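Local coordinates for 2',5'-phosphodiesterase 12 (Homo sapiens, PDB 4Z0V), which belongs to the endonuclease/exonuclease/phosphatase family and joins a magnesium-containing domain of that fold to a smaller N-terminal beta domain, at residues P7-L15 against P27-D35; P36-K45 against W56-Y66. One frame throughout, in Å; residues are numbered along the deposited sequence. Where two conformers were deposited one is given.

Contact 1: P7-L15 against P27-D35; sequences PPAFTELQL and PKLSLEFGD
Phe10 and Leu31 pair without backbone hydrogen bonds between them, and their side chains do the work instead: Leu31 CD1 sits over one face of the Phe10 ring, displaced toward its rim, 3.9 Å from the ring centroid in a CH-pi contact. Leu29 CB touches the same ring at CE1, and Leu13 CD1 and Leu29 CD2 are pressed to a tight 3.3 Å as the two leucines run side by side. Polar groups occupy the other face. Ser30 OG donates to Glu12 OE1 over 2.7 Å, meeting the carboxylate on its anti side and 19° out of its plane. Lys28 stretches out fully, CG anti to the backbone N (chi1 -180°), which carries Lys28 NZ up to Glu12 OE2 for a long salt bridge of 3.6 Å; its stronger partner is Asp190, and a water bound to Glu12 OE1 also accepts weakly from Lys28 NZ. Behind these side chains stands the antiparallel backbone pairing. Ala9 and Glu32 exchange two bonds, as do Gln14 and Lys28, while Ser30 N gives a single good bond to Glu12 O. Ser30 O takes Thr11 N at 2.7 Å, with weak bonds from Thr11 OG1 and Glu12 N. Thr11 and Glu12 both face Ser30, which shifts the register by one. Further out, Phe10 and Leu13 lean on Cys81 and Leu29 on Phe41, so the neighbouring four-stranded sheet packs against the apolar face. The whole is a two-stranded antiparallel sheet interrupted by a classic beta bulge.

Contact 2: P36-K45 against W56-Y66; sequences PASSLFRWYK and WTETDVEERVY
Tyr66 covers one face of the Trp43 indole with its CB, 3.4 Å from the centroid of the five-membered ring in a CH-pi contact, its own ring slid aside. The indole edge is turned to the chain at 63-64, where NE1 makes two weak bonds, to Glu63 O and Arg64 O. Phe41 follows the same pattern, with Arg64 CB over its ring face, 4.1 Å from the centroid. The backbone is gripped just as closely: Trp43 O accepts from Thr59 N in the carbonyl plane and from Thr59 OG1, 2.8 Å away but well above that plane. Thr59 OG1 also takes the amide of Val61, an ST turn; Val61 O in turn accepts from Trp43 N. Beyond it, Lys45 and Thr57 form a hydrogen-bonded pair with two nearly straight bonds.

The charged side of strand 40-45 faces solvent. Arg42 leaves with CG anti to its amide nitrogen (chi1 177°), then bends at chi2 and chi3, so that its guanidinium folds back between two carboxylates. Glu62 stacks on one face, its OE1 3.2 Å from Arg42 NH1; Glu58 covers the other more loosely, its OE2 a long 3.7 Å from Arg42 NH2, a purely electrostatic pairing. Arg42 NH2 donates to Thr59 O at 2.8 Å, which with the flanking carboxylates helps hold the group's rotation. A water loosely bridges Phe41 N and Glu62 O.

Strand 40-46 lies between edge strand 56-58 and strand 77-82, where Lys78 makes cation-pi contacts with Tyr44 and Trp56. Trp43 rests on Leu79, and Arg64 reaches past the sheet to Glu197 of helix 185-198.

Overall arrangement
Both segments of contact 1 precede those of contact 2 in the chain, and strand 40-46 is the next strand after 28-32. Their centres lie about 15 Å apart in the N-terminal domain, and each belongs to its own antiparallel sheet: contact 1 forms the two-stranded one, contact 2 the hairpin at one edge of the four-stranded one. The sheets meet through their apolar sides, where Leu29 CD1 comes within 3.6 Å of Phe41 CE1, and Arg64 NH2 probably bonds Pro27 O at 3.2 Å. Lys28 and Arg64 also form salt bridges with Asp190 and Glu197 on helix 185-198, consistent with both contacts helping to seat the small beta domain against the larger one.

Contact 1: P7-L15 against P27-D35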
loop_
_atom_site.group_PDB
_atom_site.type_symbol
_atom_site.label_atom_id
_atom_site.label_comp_id
_atom_site.label_asym_id
_atom_site.label_seq_id
_atom_site.Cartn_x
_atom_site.Cartn_y
_atom_site.Cartn_z
ATOM N N PRO A 7 -25.340 -12.820 -19.969
ATOM C CA PRO A 7 -25.191 -13.913 -18.995
ATOM C C PRO A 7 -23.947 -13.754 -18.121
ATOM O O PRO A 7 -23.001 -13.071 -18.542
ATOM C CB PRO A 7 -25.086 -15.174 -19.879
ATOM C CG PRO A 7 -25.255 -14.699 -21.319
ATOM C CD PRO A 7 -24.917 -13.241 -21.314
ATOM N N PRO A 8 -23.899 -14.359 -16.897
ATOM C CA PRO A 8 -22.670 -14.260 -16.093
ATOM C C PRO A 8 -21.502 -14.861 -16.870
ATOM O O PRO A 8 -21.648 -15.923 -17.474
ATOM C CB PRO A 8 -23.007 -15.058 -14.821
ATOM C CG PRO A 8 -24.510 -15.150 -14.806
ATOM C CD PRO A 8 -24.902 -15.218 -16.234
ATOM N N ALA A 9 -20.392 -14.127 -16.949
ATOM C CA ALA A 9 -19.210 -14.555 -17.698
ATOM C C ALA A 9 -17.947 -13.951 -17.116
ATOM O O ALA A 9 -17.959 -12.801 -16.693
ATOM C CB ALA A 9 -19.343 -14.174 -19.172
ATOM N N PHE A 10 -16.872 -14.751 -17.042
ATOM C CA PHE A 10 -15.557 -14.305 -16.582
ATOM C C PHE A 10 -14.853 -13.687 -17.788
ATOM O O PHE A 10 -14.573 -14.410 -18.741
ATOM C CB PHE A 10 -14.717 -15.467 -15.961
ATOM C CG PHE A 10 -15.170 -16.006 -14.623
ATOM C CD1 PHE A 10 -15.018 -15.252 -13.464
ATOM C CD2 PHE A 10 -15.698 -17.286 -14.512
ATOM C CE1 PHE A 10 -15.456 -15.742 -12.227
ATOM C CE2 PHE A 10 -16.124 -17.779 -13.275
ATOM C CZ PHE A 10 -16.006 -17.005 -12.140
ATOM N N THR A 11 -14.643 -12.347 -17.787
ATOM C CA THR A 11 -13.951 -11.619 -18.864
ATOM C C THR A 11 -12.448 -11.867 -18.772
ATOM O O THR A 11 -11.741 -11.845 -19.785
ATOM C CB THR A 11 -14.260 -10.128 -18.819
ATOM O OG1 THR A 11 -13.877 -9.601 -17.546
ATOM C CG2 THR A 11 -15.714 -9.829 -19.098
ATOM N N GLU A 12 -11.958 -12.083 -17.543
ATOM C CA GLU A 12 -10.557 -12.388 -17.279
ATOM C C GLU A 12 -10.547 -13.509 -16.271
ATOM O O GLU A 12 -11.355 -13.497 -15.344
ATOM C CB GLU A 12 -9.770 -11.154 -16.772
ATOM C CG GLU A 12 -9.716 -9.992 -17.751
ATOM C CD GLU A 12 -8.920 -8.779 -17.318
ATOM O OE1 GLU A 12 -9.337 -8.094 -16.355
ATOM O OE2 GLU A 12 -7.893 -8.492 -17.973
ATOM N N LEU A 13 -9.749 -14.525 -16.535
ATOM C CA LEU A 13 -9.563 -15.691 -15.674
ATOM C C LEU A 13 -8.115 -16.027 -15.834
ATOM O O LEU A 13 -7.704 -16.394 -16.951
ATOM C CB LEU A 13 -10.522 -16.840 -16.050
ATOM C CG LEU A 13 -10.574 -17.978 -15.048
ATOM C CD1 LEU A 13 -11.194 -17.528 -13.752
ATOM C CD2 LEU A 13 -11.351 -19.136 -15.595
ATOM N N GLN A 14 -7.316 -15.824 -14.739
ATOM C CA GLN A 14 -5.863 -16.009 -14.740
ATOM C C GLN A 14 -5.344 -16.529 -13.404
ATOM O O GLN A 14 -5.831 -16.140 -12.346
ATOM C CB GLN A 14 -5.136 -14.685 -15.059
ATOM C CG GLN A 14 -5.351 -14.134 -16.468
ATOM C CD GLN A 14 -4.443 -12.979 -16.817
ATOM O OE1 GLN A 14 -3.270 -12.916 -16.416
ATOM N NE2 GLN A 14 -4.944 -12.077 -17.641
ATOM N N LEU A 15 -4.308 -17.374 -13.450
ATOM C CA LEU A 15 -3.672 -17.902 -12.242
ATOM C C LEU A 15 -2.268 -17.324 -12.130
ATOM O O LEU A 15 -1.672 -17.022 -13.176
ATOM C CB LEU A 15 -3.610 -19.451 -12.280
ATOM C CG LEU A 15 -4.901 -20.242 -12.095
ATOM C CD1 LEU A 15 -4.658 -21.724 -12.343
ATOM C CD2 LEU A 15 -5.441 -20.086 -10.693
ATOM N N PRO A 27 -6.587 -16.146 -7.820
ATOM C CA PRO A 27 -6.857 -16.003 -9.250
ATOM C C PRO A 27 -7.399 -14.636 -9.608
ATOM O O PRO A 27 -8.158 -14.051 -8.836
ATOM C CB PRO A 27 -7.927 -17.071 -9.527
ATOM C CG PRO A 27 -8.563 -17.355 -8.218
ATOM C CD PRO A 27 -7.497 -17.118 -7.183
ATOM N N LYS A 28 -7.045 -14.162 -10.808
ATOM C CA LYS A 28 -7.634 -12.956 -11.358
ATOM C C LYS A 28 -8.937 -13.413 -11.977
ATOM O O LYS A 28 -8.936 -14.397 -12.722
ATOM C CB LYS A 28 -6.685 -12.297 -12.387
ATOM C CG LYS A 28 -7.232 -11.013 -13.011
ATOM C CD LYS A 28 -6.140 -10.420 -13.892
ATOM C CE LYS A 28 -6.573 -9.213 -14.643
ATOM N NZ LYS A 28 -5.425 -8.587 -15.348
ATOM N N LEU A 29 -10.045 -12.816 -11.557
ATOM C CA LEU A 29 -11.379 -13.109 -12.092
ATOM C C LEU A 29 -12.071 -11.822 -12.326
ATOM O O LEU A 29 -12.385 -11.127 -11.362
ATOM C CB LEU A 29 -12.288 -13.975 -11.186
ATOM C CG LEU A 29 -11.751 -14.897 -10.124
ATOM C CD1 LEU A 29 -12.840 -15.190 -9.145
ATOM C CD2 LEU A 29 -11.354 -16.219 -10.708
ATOM N N SER A 30 -12.278 -11.454 -13.557
ATOM C CA SER A 30 -13.021 -10.225 -13.798
ATOM C C SER A 30 -14.375 -10.715 -14.251
ATOM O O SER A 30 -14.465 -11.502 -15.198
ATOM C CB SER A 30 -12.301 -9.328 -14.795
ATOM O OG SER A 30 -10.965 -9.075 -14.384
ATOM N N LEU A 31 -15.391 -10.433 -13.461
ATOM C CA LEU A 31 -16.715 -10.974 -13.711
ATOM C C LEU A 31 -17.694 -9.933 -14.278
ATOM O O LEU A 31 -17.844 -8.851 -13.707
ATOM C CB LEU A 31 -17.224 -11.548 -12.367
ATOM C CG LEU A 31 -18.316 -12.622 -12.361
ATOM C CD1 LEU A 31 -18.131 -13.629 -13.458
ATOM C CD2 LEU A 31 -18.344 -13.338 -11.026
ATOM N N GLU A 32 -18.335 -10.263 -15.418
ATOM C CA GLU A 32 -19.381 -9.445 -16.047
ATOM C C GLU A 32 -20.748 -10.127 -15.824
ATOM O O GLU A 32 -20.826 -11.361 -15.851
ATOM C CB GLU A 32 -19.114 -9.179 -17.548
ATOM C CG GLU A 32 -19.298 -10.364 -18.492
ATOM C CD GLU A 32 -19.321 -10.070 -19.983
ATOM O OE1 GLU A 32 -18.714 -9.061 -20.410
ATOM O OE2 GLU A 32 -19.929 -10.869 -20.732
ATOM N N PHE A 33 -21.815 -9.328 -15.592
ATOM C CA PHE A 33 -23.191 -9.799 -15.345
ATOM C C PHE A 33 -23.262 -10.818 -14.167
ATOM O O PHE A 33 -24.075 -11.737 -14.212
ATOM C CB PHE A 33 -23.800 -10.445 -16.614
ATOM C CG PHE A 33 -24.040 -9.581 -17.829
ATOM C CD1 PHE A 33 -25.283 -8.999 -18.054
ATOM C CD2 PHE A 33 -23.062 -9.442 -18.808
ATOM C CE1 PHE A 33 -25.524 -8.242 -19.210
ATOM C CE2 PHE A 33 -23.302 -8.685 -19.962
ATOM C CZ PHE A 33 -24.534 -8.091 -20.156
ATOM N N GLY A 34 -22.397 -10.675 -13.162
ATOM C CA GLY A 34 -22.349 -11.609 -12.038
ATOM C C GLY A 34 -21.541 -11.169 -10.833
ATOM O O GLY A 34 -20.964 -10.077 -10.838
ATOM N N ASP A 35 -21.498 -12.030 -9.785
ATOM C CA ASP A 35 -20.811 -11.780 -8.508
ATOM C C ASP A 35 -20.029 -13.020 -7.978
ATOM O O ASP A 35 -20.564 -14.132 -8.044
ATOM C CB ASP A 35 -21.841 -11.354 -7.450
HETATM O O HOH W 1 -7.468 -6.330 -15.032
HETATM O O HOH W 2 -3.767 -9.586 -18.202
#

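Contact 2: P36-K45 against W56-Y66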
loop_
_atom_site.group_PDB
_atom_site.type_symbol
_atom_site.label_atom_id
_atom_site.label_comp_id
_atom_site.label_asym_id
_atom_site.label_seq_id
_atom_site.Cartn_x
_atom_site.Cartn_y
_atom_site.Cartn_z
ATOM N N PRO A 36 -18.812 -12.861 -7.381
ATOM C CA PRO A 36 -18.086 -14.045 -6.866
ATOM C C PRO A 36 -18.830 -14.784 -5.752
ATOM O O PRO A 36 -18.738 -16.012 -5.690
ATOM C CB PRO A 36 -16.755 -13.467 -6.367
ATOM C CG PRO A 36 -16.582 -12.184 -7.140
ATOM C CD PRO A 36 -17.998 -11.637 -7.222
ATOM N N ALA A 37 -19.628 -14.072 -4.920
ATOM C CA ALA A 37 -20.423 -14.721 -3.872
ATOM C C ALA A 37 -21.481 -15.653 -4.476
ATOM O O ALA A 37 -21.871 -16.629 -3.839
ATOM C CB ALA A 37 -21.102 -13.671 -3.002
ATOM N N SER A 38 -21.926 -15.351 -5.710
ATOM C CA SER A 38 -22.939 -16.128 -6.434
ATOM C C SER A 38 -22.286 -17.161 -7.361
ATOM O O SER A 38 -22.985 -17.899 -8.046
ATOM C CB SER A 38 -23.816 -15.189 -7.262
ATOM O OG SER A 38 -24.260 -14.073 -6.509
ATOM N N SER A 39 -20.953 -17.163 -7.432
ATOM C CA SER A 39 -20.229 -18.071 -8.320
ATOM C C SER A 39 -19.752 -19.330 -7.594
ATOM O O SER A 39 -19.759 -19.375 -6.374
ATOM C CB SER A 39 -19.057 -17.337 -8.967
ATOM O OG SER A 39 -19.564 -16.336 -9.836
ATOM N N LEU A 40 -19.403 -20.382 -8.354
ATOM C CA LEU A 40 -18.976 -21.663 -7.769
ATOM C C LEU A 40 -17.500 -21.851 -8.014
ATOM O O LEU A 40 -17.029 -21.592 -9.123
ATOM C CB LEU A 40 -19.753 -22.848 -8.405
ATOM C CG LEU A 40 -21.301 -22.830 -8.345
ATOM C CD1 LEU A 40 -21.878 -24.063 -9.035
ATOM C CD2 LEU A 40 -21.815 -22.737 -6.916
ATOM N N PHE A 41 -16.771 -22.284 -7.001
ATOM C CA PHE A 41 -15.336 -22.533 -7.129
ATOM C C PHE A 41 -15.004 -23.899 -6.613
ATOM O O PHE A 41 -15.557 -24.340 -5.603
ATOM C CB PHE A 41 -14.524 -21.494 -6.315
ATOM C CG PHE A 41 -14.787 -20.073 -6.726
ATOM C CD1 PHE A 41 -14.191 -19.540 -7.857
ATOM C CD2 PHE A 41 -15.625 -19.257 -5.972
ATOM C CE1 PHE A 41 -14.465 -18.222 -8.260
ATOM C CE2 PHE A 41 -15.886 -17.936 -6.371
ATOM C CZ PHE A 41 -15.309 -17.433 -7.511
ATOM N N ARG A 42 -14.081 -24.565 -7.268
ATOM C CA ARG A 42 -13.602 -25.848 -6.760
ATOM C C ARG A 42 -12.161 -25.999 -7.187
ATOM O O ARG A 42 -11.862 -25.809 -8.352
ATOM C CB ARG A 42 -14.459 -27.034 -7.256
ATOM C CG ARG A 42 -13.939 -28.407 -6.795
ATOM C CD ARG A 42 -13.992 -28.590 -5.275
ATOM N NE ARG A 42 -15.359 -28.856 -4.809
ATOM C CZ ARG A 42 -15.652 -29.343 -3.609
ATOM N NH1 ARG A 42 -16.917 -29.548 -3.260
ATOM N NH2 ARG A 42 -14.687 -29.618 -2.745
ATOM N N TRP A 43 -11.287 -26.335 -6.255
ATOM C CA TRP A 43 -9.881 -26.505 -6.564
ATOM C C TRP A 43 -9.532 -27.977 -6.624
ATOM O O TRP A 43 -9.970 -28.761 -5.769
ATOM C CB TRP A 43 -9.020 -25.812 -5.513
ATOM C CG TRP A 43 -8.989 -24.323 -5.678
ATOM C CD1 TRP A 43 -9.788 -23.400 -5.052
ATOM C CD2 TRP A 43 -8.039 -23.588 -6.440
ATOM N NE1 TRP A 43 -9.406 -22.126 -5.420
ATOM C CE2 TRP A 43 -8.321 -22.214 -6.254
ATOM C CE3 TRP A 43 -6.933 -23.959 -7.237
ATOM C CZ2 TRP A 43 -7.571 -21.212 -6.883
ATOM C CZ3 TRP A 43 -6.202 -22.963 -7.862
ATOM C CH2 TRP A 43 -6.516 -21.611 -7.669
ATOM N N TYR A 44 -8.672 -28.323 -7.583
ATOM C CA TYR A 44 -8.123 -29.662 -7.776
ATOM C C TYR A 44 -6.626 -29.653 -7.752
ATOM O O TYR A 44 -6.004 -28.633 -8.059
ATOM C CB TYR A 44 -8.540 -30.263 -9.115
ATOM C CG TYR A 44 -10.024 -30.331 -9.314
ATOM C CD1 TYR A 44 -10.740 -29.217 -9.745
ATOM C CD2 TYR A 44 -10.711 -31.537 -9.165
ATOM C CE1 TYR A 44 -12.115 -29.283 -9.970
ATOM C CE2 TYR A 44 -12.085 -31.617 -9.397
ATOM C CZ TYR A 44 -12.781 -30.483 -9.794
ATOM O OH TYR A 44 -14.135 -30.536 -10.014
ATOM N N LYS A 45 -6.045 -30.800 -7.427
ATOM C CA LYS A 45 -4.603 -30.969 -7.494
ATOM C C LYS A 45 -4.335 -32.217 -8.321
ATOM O O LYS A 45 -5.177 -33.108 -8.387
ATOM C CB LYS A 45 -3.967 -31.054 -6.091
ATOM C CG LYS A 45 -4.375 -32.313 -5.322
ATOM C CD LYS A 45 -4.059 -32.279 -3.823
ATOM C CE LYS A 45 -4.605 -33.527 -3.151
ATOM N NZ LYS A 45 -4.008 -33.756 -1.807
ATOM N N TRP A 56 -7.103 -35.699 -11.936
ATOM C CA TRP A 56 -7.204 -34.606 -10.951
ATOM C C TRP A 56 -7.937 -35.066 -9.706
ATOM O O TRP A 56 -8.914 -35.804 -9.799
ATOM C CB TRP A 56 -7.936 -33.395 -11.564
ATOM C CG TRP A 56 -7.200 -32.747 -12.693
ATOM C CD1 TRP A 56 -7.384 -32.966 -14.030
ATOM C CD2 TRP A 56 -6.107 -31.825 -12.583
ATOM N NE1 TRP A 56 -6.500 -32.208 -14.757
ATOM C CE2 TRP A 56 -5.680 -31.524 -13.893
ATOM C CE3 TRP A 56 -5.458 -31.209 -11.499
ATOM C CZ2 TRP A 56 -4.623 -30.643 -14.148
ATOM C CZ3 TRP A 56 -4.390 -30.366 -11.751
ATOM C CH2 TRP A 56 -3.991 -30.076 -13.064
ATOM N N THR A 57 -7.451 -34.648 -8.543
ATOM C CA THR A 57 -8.039 -35.010 -7.257
ATOM C C THR A 57 -8.694 -33.781 -6.684
ATOM O O THR A 57 -8.047 -32.744 -6.542
ATOM C CB THR A 57 -6.985 -35.581 -6.305
ATOM O OG1 THR A 57 -6.446 -36.755 -6.898
ATOM C CG2 THR A 57 -7.562 -35.922 -4.937
ATOM N N GLU A 58 -9.986 -33.894 -6.383
ATOM C CA GLU A 58 -10.718 -32.773 -5.822
ATOM C C GLU A 58 -10.197 -32.433 -4.441
ATOM O O GLU A 58 -9.963 -33.331 -3.633
ATOM C CB GLU A 58 -12.190 -33.169 -5.753
ATOM C CG GLU A 58 -13.147 -32.042 -5.499
ATOM C CD GLU A 58 -14.499 -32.587 -5.088
ATOM O OE1 GLU A 58 -15.409 -32.575 -5.940
ATOM O OE2 GLU A 58 -14.635 -33.077 -3.945
ATOM N N THR A 59 -9.999 -31.150 -4.161
ATOM C CA THR A 59 -9.620 -30.756 -2.810
ATOM C C THR A 59 -10.916 -30.407 -2.096
ATOM O O THR A 59 -11.952 -30.238 -2.762
ATOM C CB THR A 59 -8.629 -29.566 -2.801
ATOM O OG1 THR A 59 -9.399 -28.393 -3.069
ATOM C CG2 THR A 59 -7.488 -29.719 -3.794
ATOM N N ASP A 60 -10.873 -30.196 -0.781
ATOM C CA ASP A 60 -12.093 -29.772 -0.093
ATOM C C ASP A 60 -12.249 -28.239 -0.149
ATOM O O ASP A 60 -13.104 -27.690 0.541
ATOM C CB ASP A 60 -12.142 -30.286 1.378
ATOM C CG ASP A 60 -10.953 -29.982 2.274
ATOM O OD1 ASP A 60 -10.267 -28.958 2.037
ATOM O OD2 ASP A 60 -10.733 -30.747 3.245
ATOM N N VAL A 61 -11.487 -27.553 -1.019
ATOM C CA VAL A 61 -11.543 -26.101 -1.041
ATOM C C VAL A 61 -12.521 -25.630 -2.130
ATOM O O VAL A 61 -12.288 -25.842 -3.329
ATOM C CB VAL A 61 -10.114 -25.498 -1.180
ATOM C CG1 VAL A 61 -10.151 -23.972 -1.189
ATOM C CG2 VAL A 61 -9.186 -26.013 -0.060
ATOM N N GLU A 62 -13.614 -24.991 -1.679
ATOM C CA GLU A 62 -14.690 -24.453 -2.534
ATOM C C GLU A 62 -14.693 -22.943 -2.546
ATOM O O GLU A 62 -15.711 -22.327 -2.862
ATOM C CB GLU A 62 -16.069 -24.947 -2.044
ATOM C CG GLU A 62 -16.223 -26.449 -2.055
ATOM C CD GLU A 62 -17.559 -26.910 -1.511
ATOM O OE1 GLU A 62 -17.572 -27.815 -0.646
ATOM O OE2 GLU A 62 -18.594 -26.341 -1.922
ATOM N N GLU A 63 -13.559 -22.346 -2.221
ATOM C CA GLU A 63 -13.348 -20.909 -2.135
ATOM C C GLU A 63 -12.544 -20.430 -3.321
ATOM O O GLU A 63 -11.846 -21.211 -3.959
ATOM C CB GLU A 63 -12.581 -20.553 -0.849
ATOM C CG GLU A 63 -13.004 -21.302 0.403
ATOM C CD GLU A 63 -13.852 -20.490 1.355
ATOM O OE1 GLU A 63 -15.098 -20.582 1.271
ATOM O OE2 GLU A 63 -13.267 -19.756 2.185
ATOM N N ARG A 64 -12.575 -19.134 -3.570
ATOM C CA ARG A 64 -11.848 -18.522 -4.675
ATOM C C ARG A 64 -10.327 -18.721 -4.503
ATOM O O ARG A 64 -9.626 -19.003 -5.470
ATOM C CB ARG A 64 -12.210 -17.034 -4.699
ATOM C CG ARG A 64 -11.371 -16.206 -5.638
ATOM C CD ARG A 64 -11.875 -14.773 -5.627
ATOM N NE ARG A 64 -11.020 -13.972 -6.492
ATOM C CZ ARG A 64 -11.363 -12.802 -7.007
ATOM N NH1 ARG A 64 -12.556 -12.280 -6.746
ATOM N NH2 ARG A 64 -10.520 -12.145 -7.786
ATOM N N VAL A 65 -9.847 -18.608 -3.259
ATOM C CA VAL A 65 -8.420 -18.682 -2.910
ATOM C C VAL A 65 -8.079 -20.071 -2.419
ATOM O O VAL A 65 -8.845 -20.685 -1.671
ATOM C CB VAL A 65 -8.090 -17.597 -1.833
ATOM C CG1 VAL A 65 -6.627 -17.654 -1.367
ATOM C CG2 VAL A 65 -8.402 -16.213 -2.379
ATOM N N TYR A 66 -6.916 -20.552 -2.823
ATOM C CA TYR A 66 -6.411 -21.847 -2.360
ATOM C C TYR A 66 -5.015 -21.642 -1.821
ATOM O O TYR A 66 -4.193 -21.077 -2.529
ATOM C CB TYR A 66 -6.391 -22.852 -3.537
ATOM C CG TYR A 66 -5.863 -24.215 -3.159
ATOM C CD1 TYR A 66 -6.671 -25.139 -2.503
ATOM C CD2 TYR A 66 -4.544 -24.572 -3.427
ATOM C CE1 TYR A 66 -6.172 -26.378 -2.098
ATOM C CE2 TYR A 66 -4.052 -25.837 -3.089
ATOM C CZ TYR A 66 -4.861 -26.722 -2.391
ATOM O OH TYR A 66 -4.398 -27.969 -2.050
HETATM O O HOH W 3 -17.916 -22.368 -4.234
HETATM O O HOH W 4 -4.052 -31.047 -0.853
#